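Local coordinates for protein membrane-bound lytic murein transglycosylase (Agrobacterium tumefaciens, PDB 2PNW) that probably cleaves the glycan strands of peptidoglycan as a membrane-bound lytic murein transglycosylase of the MltA type, at residues F79-I88 with F358-A367; R178-V186 with R238-D249. One frame throughout, in Å; residues are numbered along the deposited sequence.

Contact 1 of 2, residues F79-I88 with F358-A367; sequences FETNSVPFRI and FYILLPRIAA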
# COMPACT_ATOMS: atom_id res chain seq x y z
N PHE A 79 17.24 13.83 12.15
CA PHE A 79 16.40 12.87 12.90
C PHE A 79 16.91 12.65 14.33
O PHE A 79 16.11 12.56 15.27
CB PHE A 79 16.24 11.54 12.14
CG PHE A 79 15.42 11.68 10.89
CD1 PHE A 79 14.02 11.81 10.96
CD2 PHE A 79 16.03 11.76 9.65
CE1 PHE A 79 13.25 11.99 9.80
CE2 PHE A 79 15.27 11.95 8.48
CZ PHE A 79 13.88 12.07 8.57
N GLU A 80 18.23 12.55 14.47
CA GLU A 80 18.85 12.40 15.81
C GLU A 80 18.53 13.55 16.75
O GLU A 80 18.32 13.32 17.92
CB GLU A 80 20.37 12.23 15.69
CG GLU A 80 20.73 11.03 14.84
CD GLU A 80 22.18 10.61 14.97
OE1 GLU A 80 22.74 10.76 16.09
OE2 GLU A 80 22.74 10.11 13.96
N THR A 81 18.46 14.77 16.22
CA THR A 81 18.14 15.96 16.99
C THR A 81 16.65 16.07 17.31
O THR A 81 16.28 16.49 18.42
CB THR A 81 18.61 17.23 16.23
OG1 THR A 81 20.03 17.21 16.09
CG2 THR A 81 18.20 18.53 16.95
N ASN A 82 15.80 15.67 16.37
CA ASN A 82 14.39 16.04 16.40
C ASN A 82 13.39 14.90 16.61
O ASN A 82 12.17 15.11 16.68
CB ASN A 82 14.05 16.84 15.13
CG ASN A 82 14.77 18.16 15.09
OD1 ASN A 82 14.65 18.98 16.01
ND2 ASN A 82 15.55 18.38 14.03
N SER A 83 13.92 13.68 16.74
CA SER A 83 13.06 12.53 16.99
C SER A 83 13.71 11.54 17.96
O SER A 83 14.93 11.59 18.20
CB SER A 83 12.70 11.83 15.67
OG SER A 83 13.83 11.19 15.09
N VAL A 84 12.90 10.65 18.51
CA VAL A 84 13.37 9.62 19.44
C VAL A 84 12.92 8.25 18.93
O VAL A 84 11.73 8.06 18.70
CB VAL A 84 12.79 9.85 20.84
CG1 VAL A 84 13.28 8.74 21.82
CG2 VAL A 84 13.15 11.24 21.36
N PRO A 85 13.86 7.29 18.78
CA PRO A 85 13.53 5.97 18.24
C PRO A 85 13.05 4.98 19.31
O PRO A 85 13.57 4.96 20.45
CB PRO A 85 14.86 5.49 17.65
CG PRO A 85 15.94 6.24 18.41
CD PRO A 85 15.29 7.39 19.15
N PHE A 86 12.10 4.15 18.91
CA PHE A 86 11.51 3.12 19.78
C PHE A 86 11.40 1.82 19.00
O PHE A 86 10.89 1.82 17.87
CB PHE A 86 10.10 3.53 20.20
CG PHE A 86 10.05 4.71 21.13
CD1 PHE A 86 9.84 4.52 22.49
CD2 PHE A 86 10.18 6.00 20.64
CE1 PHE A 86 9.78 5.61 23.35
CE2 PHE A 86 10.13 7.10 21.50
CZ PHE A 86 9.92 6.89 22.87
N ARG A 87 11.88 0.73 19.58
CA ARG A 87 11.69 -0.60 19.00
C ARG A 87 10.24 -1.01 19.18
O ARG A 87 9.70 -0.89 20.28
CB ARG A 87 12.61 -1.62 19.68
CG ARG A 87 12.62 -3.01 19.03
CD ARG A 87 13.51 -4.00 19.82
NE ARG A 87 14.93 -3.77 19.53
CZ ARG A 87 15.80 -3.25 20.39
NH1 ARG A 87 15.40 -2.95 21.63
NH2 ARG A 87 17.06 -3.05 20.03
N ILE A 88 9.61 -1.46 18.11
CA ILE A 88 8.26 -2.01 18.21
C ILE A 88 8.37 -3.52 18.42
O ILE A 88 9.00 -4.22 17.63
CB ILE A 88 7.41 -1.71 16.96
CG1 ILE A 88 7.29 -0.19 16.74
CG2 ILE A 88 6.02 -2.37 17.06
CD1 ILE A 88 6.71 0.21 15.38
N PHE A 358 11.31 -3.50 13.50
CA PHE A 358 10.71 -2.17 13.24
C PHE A 358 11.07 -1.18 14.35
O PHE A 358 10.90 -1.50 15.52
CB PHE A 358 9.18 -2.28 13.20
CG PHE A 358 8.63 -2.73 11.87
CD1 PHE A 358 9.14 -3.85 11.23
CD2 PHE A 358 7.59 -2.02 11.28
CE1 PHE A 358 8.63 -4.27 9.99
CE2 PHE A 358 7.05 -2.43 10.05
CZ PHE A 358 7.58 -3.55 9.40
N TYR A 359 11.58 0.00 14.00
CA TYR A 359 11.80 1.06 14.99
C TYR A 359 11.06 2.29 14.49
O TYR A 359 11.26 2.69 13.35
CB TYR A 359 13.29 1.41 15.16
CG TYR A 359 14.23 0.26 15.45
CD1 TYR A 359 14.65 -0.02 16.76
CD2 TYR A 359 14.71 -0.56 14.42
CE1 TYR A 359 15.51 -1.07 17.03
CE2 TYR A 359 15.57 -1.64 14.68
CZ TYR A 359 15.97 -1.88 16.00
OH TYR A 359 16.86 -2.92 16.26
N ILE A 360 10.21 2.89 15.31
CA ILE A 360 9.49 4.10 14.91
C ILE A 360 10.21 5.32 15.48
O ILE A 360 10.75 5.28 16.62
CB ILE A 360 7.97 4.04 15.31
CG1 ILE A 360 7.18 5.21 14.70
CG2 ILE A 360 7.78 3.99 16.84
CD1 ILE A 360 5.65 5.12 14.96
N LEU A 361 10.27 6.41 14.72
CA LEU A 361 10.90 7.62 15.21
C LEU A 361 9.79 8.58 15.60
O LEU A 361 9.02 9.03 14.73
CB LEU A 361 11.82 8.26 14.17
CG LEU A 361 13.00 7.46 13.56
CD1 LEU A 361 13.93 8.43 12.83
CD2 LEU A 361 13.77 6.69 14.60
N LEU A 362 9.68 8.89 16.89
CA LEU A 362 8.62 9.80 17.35
C LEU A 362 9.13 11.22 17.45
O LEU A 362 10.23 11.43 17.97
CB LEU A 362 8.04 9.37 18.70
CG LEU A 362 7.55 7.93 18.83
CD1 LEU A 362 6.84 7.73 20.15
CD2 LEU A 362 6.60 7.59 17.67
N PRO A 363 8.33 12.20 17.00
CA PRO A 363 8.64 13.60 17.22
C PRO A 363 8.92 13.79 18.72
O PRO A 363 8.22 13.20 19.56
CB PRO A 363 7.34 14.31 16.85
CG PRO A 363 6.65 13.40 15.88
CD PRO A 363 7.04 12.02 16.29
N ARG A 364 9.92 14.60 19.05
CA ARG A 364 10.40 14.57 20.44
C ARG A 364 9.41 15.06 21.50
O ARG A 364 9.43 14.54 22.61
CB ARG A 364 11.87 15.04 20.58
CG ARG A 364 12.13 16.51 20.72
CD ARG A 364 13.65 16.82 20.66
NE ARG A 364 14.42 16.09 21.67
CZ ARG A 364 15.16 15.00 21.43
NH1 ARG A 364 15.81 14.42 22.43
NH2 ARG A 364 15.25 14.47 20.21
N ILE A 365 8.50 15.97 21.14
CA ILE A 365 7.41 16.35 22.08
C ILE A 365 6.43 15.21 22.37
O ILE A 365 5.99 15.05 23.51
CB ILE A 365 6.60 17.62 21.66
CG1 ILE A 365 5.72 17.35 20.42
CG2 ILE A 365 7.53 18.84 21.49
CD1 ILE A 365 4.42 18.19 20.31
N ALA A 366 6.11 14.43 21.34
CA ALA A 366 5.22 13.27 21.49
C ALA A 366 5.89 12.14 22.25
O ALA A 366 5.22 11.37 22.94
CB ALA A 366 4.77 12.76 20.14
N ALA A 367 7.20 12.04 22.11
CA ALA A 367 7.94 10.90 22.63
C ALA A 367 7.87 10.77 24.16
O ALA A 367 7.90 9.65 24.70
CB ALA A 367 9.40 10.96 22.15
O HOH W 1 10.56 17.26 17.11
O HOH W 2 10.19 -5.22 15.32
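Leu361 spreads its two methyls along one face of strand 83-88. Leu361 CD2 presses on Pro85 CB, 3.5 Å away and tighter than ordinary van der Waals contact, while Leu361 CD1 fits between Ser83 OG and the Phe79 ring, Phe79 CD1 being 3.9 Å from it. The Ser83 hydroxyl is itself tied back, OG donating to Phe79 O over 2.7 Å; Ser83 N reaches that same oxygen from the other face of its plane. On the sheet face carrying Val84, Phe86 and Ile88, the side chains of Phe86 and Leu362 cross at about a right angle, Phe86 CE2 lying 3.6 Å from Leu362 CD1. With CG anti to the carbonyl carbon (chi1 -69°), the Phe86 ring reaches past Leu362 to Ala367, and Ala367 CB also meets Val84 CB at 3.8 Å. Ile88 CD1 settles between CB of Phe358 and CB of Ile360. Arg87 runs alongside Tyr359, Arg87 NE 3.7 Å from Tyr359 CE1, with guanidinium and ring planes 66° apart. Between the two layers of side chains the backbones form an antiparallel ladder: Val84 and Leu362 exchange two hydrogen bonds, as do Phe86 and Ile360, and Ile88 N adds a nearly straight bond to Phe358 O. Strand 8-11 pairs with 83-89 and strand 299-304 with 353-363, and helix 54-66 packs on Asn82 and Pro363.

Contact 2 of 2, residues R178-V186 with R238-D249; sequences RSKVDLFFV and RQWLADHPDEVD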
# COMPACT_ATOMS: atom_id res chain seq x y z
N ARG A 178 -5.69 -6.69 -21.50
CA ARG A 178 -5.74 -7.95 -22.25
C ARG A 178 -5.37 -9.14 -21.39
O ARG A 178 -5.49 -10.29 -21.85
CB ARG A 178 -4.80 -7.92 -23.48
CG ARG A 178 -3.35 -7.68 -23.15
CD ARG A 178 -2.47 -7.67 -24.44
NE ARG A 178 -2.64 -8.93 -25.16
CZ ARG A 178 -2.37 -9.12 -26.45
NH1 ARG A 178 -1.91 -8.12 -27.20
NH2 ARG A 178 -2.58 -10.32 -26.99
N SER A 179 -4.91 -8.89 -20.16
CA SER A 179 -4.59 -9.97 -19.21
C SER A 179 -5.41 -9.85 -17.93
O SER A 179 -5.26 -8.87 -17.18
CB SER A 179 -3.11 -9.97 -18.88
OG SER A 179 -2.83 -10.83 -17.77
N LYS A 180 -6.26 -10.84 -17.64
CA LYS A 180 -7.03 -10.77 -16.38
C LYS A 180 -6.15 -10.93 -15.15
O LYS A 180 -6.41 -10.31 -14.11
CB LYS A 180 -8.28 -11.70 -16.38
CG LYS A 180 -8.05 -13.17 -16.23
CD LYS A 180 -9.38 -13.90 -16.44
CE LYS A 180 -9.17 -15.31 -16.95
NZ LYS A 180 -10.51 -15.95 -17.22
N VAL A 181 -5.07 -11.73 -15.25
CA VAL A 181 -4.19 -11.90 -14.11
C VAL A 181 -3.38 -10.64 -13.84
O VAL A 181 -3.19 -10.24 -12.68
CB VAL A 181 -3.30 -13.16 -14.24
CG1 VAL A 181 -2.28 -13.19 -13.09
CG2 VAL A 181 -4.20 -14.42 -14.18
N ASP A 182 -2.90 -9.98 -14.90
CA ASP A 182 -2.11 -8.78 -14.71
C ASP A 182 -3.01 -7.72 -14.07
O ASP A 182 -2.57 -7.00 -13.16
CB ASP A 182 -1.54 -8.27 -16.04
CG ASP A 182 -0.32 -9.09 -16.54
OD1 ASP A 182 0.21 -9.90 -15.77
OD2 ASP A 182 0.10 -8.90 -17.70
N LEU A 183 -4.25 -7.61 -14.54
CA LEU A 183 -5.19 -6.66 -13.94
C LEU A 183 -5.51 -7.00 -12.48
O LEU A 183 -5.61 -6.12 -11.62
CB LEU A 183 -6.46 -6.56 -14.78
CG LEU A 183 -7.55 -5.66 -14.21
CD1 LEU A 183 -7.05 -4.21 -13.98
CD2 LEU A 183 -8.72 -5.70 -15.17
N PHE A 184 -5.73 -8.30 -12.20
CA PHE A 184 -5.89 -8.72 -10.80
C PHE A 184 -4.77 -8.23 -9.90
O PHE A 184 -5.01 -7.68 -8.81
CB PHE A 184 -6.06 -10.27 -10.70
CG PHE A 184 -6.40 -10.75 -9.29
CD1 PHE A 184 -7.73 -10.85 -8.89
CD2 PHE A 184 -5.40 -11.04 -8.38
CE1 PHE A 184 -8.06 -11.32 -7.60
CE2 PHE A 184 -5.71 -11.49 -7.07
CZ PHE A 184 -7.07 -11.61 -6.69
N PHE A 185 -3.52 -8.43 -10.33
CA PHE A 185 -2.40 -7.96 -9.52
C PHE A 185 -2.32 -6.43 -9.37
O PHE A 185 -1.85 -5.94 -8.35
CB PHE A 185 -1.09 -8.52 -10.04
CG PHE A 185 -0.79 -9.90 -9.50
CD1 PHE A 185 0.01 -10.05 -8.36
CD2 PHE A 185 -1.32 -11.03 -10.11
CE1 PHE A 185 0.28 -11.32 -7.85
CE2 PHE A 185 -1.06 -12.31 -9.60
CZ PHE A 185 -0.24 -12.47 -8.49
N VAL A 186 -2.79 -5.70 -10.37
CA VAL A 186 -3.00 -4.24 -10.23
C VAL A 186 -4.02 -3.91 -9.11
O VAL A 186 -3.80 -3.02 -8.30
CB VAL A 186 -3.39 -3.62 -11.59
CG1 VAL A 186 -3.96 -2.19 -11.43
CG2 VAL A 186 -2.16 -3.67 -12.53
N ARG A 238 1.80 -16.42 -10.18
CA ARG A 238 1.51 -16.10 -11.57
C ARG A 238 1.78 -17.31 -12.49
O ARG A 238 1.01 -17.57 -13.42
CB ARG A 238 2.37 -14.93 -12.01
CG ARG A 238 1.90 -13.55 -11.51
CD ARG A 238 2.93 -12.50 -12.01
NE ARG A 238 2.66 -11.11 -11.59
CZ ARG A 238 1.87 -10.26 -12.24
NH1 ARG A 238 1.20 -10.65 -13.31
NH2 ARG A 238 1.76 -9.00 -11.82
N GLN A 239 2.85 -18.05 -12.22
CA GLN A 239 3.14 -19.28 -13.03
C GLN A 239 1.99 -20.28 -12.90
O GLN A 239 1.54 -20.86 -13.89
CB GLN A 239 4.46 -19.93 -12.60
CG GLN A 239 4.93 -21.09 -13.53
CD GLN A 239 5.13 -20.64 -14.96
OE1 GLN A 239 5.95 -19.75 -15.23
NE2 GLN A 239 4.39 -21.22 -15.88
N TRP A 240 1.55 -20.52 -11.66
CA TRP A 240 0.46 -21.49 -11.41
C TRP A 240 -0.77 -21.08 -12.18
O TRP A 240 -1.39 -21.88 -12.87
CB TRP A 240 0.11 -21.61 -9.91
CG TRP A 240 -0.88 -22.73 -9.66
CD1 TRP A 240 -0.57 -24.03 -9.33
CD2 TRP A 240 -2.31 -22.67 -9.75
NE1 TRP A 240 -1.73 -24.77 -9.21
CE2 TRP A 240 -2.81 -23.97 -9.48
CE3 TRP A 240 -3.23 -21.64 -10.06
CZ2 TRP A 240 -4.17 -24.27 -9.48
CZ3 TRP A 240 -4.59 -21.94 -10.07
CH2 TRP A 240 -5.05 -23.26 -9.79
N LEU A 241 -1.11 -19.79 -12.10
CA LEU A 241 -2.26 -19.26 -12.83
C LEU A 241 -2.08 -19.37 -14.36
O LEU A 241 -3.02 -19.68 -15.07
CB LEU A 241 -2.51 -17.80 -12.41
CG LEU A 241 -3.07 -17.64 -10.98
CD1 LEU A 241 -2.91 -16.13 -10.57
CD2 LEU A 241 -4.54 -18.13 -10.84
N ALA A 242 -0.88 -19.09 -14.85
CA ALA A 242 -0.59 -19.25 -16.29
C ALA A 242 -0.78 -20.72 -16.74
O ALA A 242 -1.23 -20.97 -17.85
CB ALA A 242 0.82 -18.82 -16.59
N ASP A 243 -0.42 -21.64 -15.86
CA ASP A 243 -0.53 -23.10 -16.13
C ASP A 243 -1.92 -23.69 -15.91
O ASP A 243 -2.16 -24.89 -16.20
CB ASP A 243 0.49 -23.85 -15.27
CG ASP A 243 1.91 -23.62 -15.73
OD1 ASP A 243 2.11 -23.30 -16.90
OD2 ASP A 243 2.82 -23.78 -14.91
N HIS A 244 -2.86 -22.89 -15.37
CA HIS A 244 -4.19 -23.39 -15.10
C HIS A 244 -5.28 -22.43 -15.56
O HIS A 244 -6.09 -22.00 -14.72
CB HIS A 244 -4.36 -23.68 -13.60
CG HIS A 244 -3.48 -24.78 -13.09
ND1 HIS A 244 -2.19 -24.59 -12.67
CD2 HIS A 244 -3.74 -26.11 -12.94
CE1 HIS A 244 -1.67 -25.75 -12.28
NE2 HIS A 244 -2.60 -26.68 -12.42
N PRO A 245 -5.32 -22.08 -16.86
CA PRO A 245 -6.28 -21.09 -17.34
C PRO A 245 -7.73 -21.41 -17.02
O PRO A 245 -8.51 -20.50 -16.74
CB PRO A 245 -6.07 -21.08 -18.87
CG PRO A 245 -5.35 -22.40 -19.16
CD PRO A 245 -4.47 -22.57 -17.97
N ASP A 246 -8.11 -22.70 -17.10
CA ASP A 246 -9.50 -23.05 -16.82
C ASP A 246 -9.89 -22.88 -15.33
O ASP A 246 -11.08 -22.83 -15.01
CB ASP A 246 -9.83 -24.48 -17.27
CG ASP A 246 -9.76 -24.67 -18.78
OD1 ASP A 246 -9.59 -23.68 -19.54
OD2 ASP A 246 -9.87 -25.84 -19.21
N GLU A 247 -8.92 -22.81 -14.44
CA GLU A 247 -9.16 -22.69 -13.00
C GLU A 247 -8.99 -21.24 -12.47
O GLU A 247 -9.19 -20.96 -11.27
CB GLU A 247 -8.23 -23.67 -12.26
CG GLU A 247 -8.57 -25.17 -12.54
CD GLU A 247 -8.18 -25.68 -13.95
OE1 GLU A 247 -7.10 -25.31 -14.46
OE2 GLU A 247 -8.94 -26.48 -14.56
N VAL A 248 -8.54 -20.35 -13.34
CA VAL A 248 -8.17 -19.00 -12.93
C VAL A 248 -9.35 -18.26 -12.32
O VAL A 248 -9.21 -17.73 -11.22
CB VAL A 248 -7.51 -18.21 -14.09
CG1 VAL A 248 -7.46 -16.70 -13.77
CG2 VAL A 248 -6.13 -18.77 -14.33
N ASP A 249 -10.51 -18.23 -13.00
CA ASP A 249 -11.66 -17.46 -12.46
C ASP A 249 -12.05 -17.90 -11.07
O ASP A 249 -12.30 -17.06 -10.20
CB ASP A 249 -12.89 -17.51 -13.39
CG ASP A 249 -12.68 -16.78 -14.69
OD1 ASP A 249 -11.75 -15.95 -14.79
OD2 ASP A 249 -13.48 -17.02 -15.62
O HOH W 3 -8.49 -18.03 -18.01
O HOH W 4 0.30 -6.95 -13.09
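The guanidinium of Arg238 lies flat on one face of the Phe185 ring: the planes are 19° apart, and Arg238 CZ stands 4.1 Å from the Phe185 ring centroid, a cation-pi stack. The extended chain from CG to NE lays the guanidinium over the ring, with NH1 directed to Asp182. Arg238 NH1 forms a salt bridge with Asp182 OD1 at 2.8 Å, although the hydrogen bond within it is weak and bent (128°). NH2 donates to a water that in turn donates to Asp182 O. A second salt bridge joins Lys180 NZ to Asp249 OD1 over 2.7 Å, approaching from above the carboxylate plane. Between these polar ends sits an apolar patch, where Val181 CG1 meets Leu241 CD1 at 3.9 Å and Val181 CG2 meets Val248 CG1 at 4.0 Å. Behind the first shell, Ser179 N-caps the helix, its OG accepting from Asp182 N, a capping bond at the start of the turn bearing Lys180 and Asp182. Farther out, Arg238 NH2 makes a weak hydrogen bond to Tyr102 OH. Helix 180-189 thus packs, through its short segment at 148° to that of 234-243, between strands 96-109 and 118-121 and the helical pair 234-243 and 248-252, with helix 217-223 touching Phe184 and Leu241.

Overall arrangement
The two contacts lie on opposite sides of the chain's centre, 23 Å from it for contact 1 and 21 Å for contact 2; their own centres are 43 Å apart and their nearest atoms about 20 Å. Contact 1 closes a loop of 269 residues, and contact 2 is nested inside it. Both segments of contact 2 fall within the MltA-specific insert, whereas 358-367 overlaps the end of the 3D domain. Strand 96-109 connects the two sites: it pairs with strand 353-363 of contact 1, and its side chains touch helix 180-189 of contact 2. Contact 1 is sheet pairing, contact 2 helix packing fastened by salt bridges.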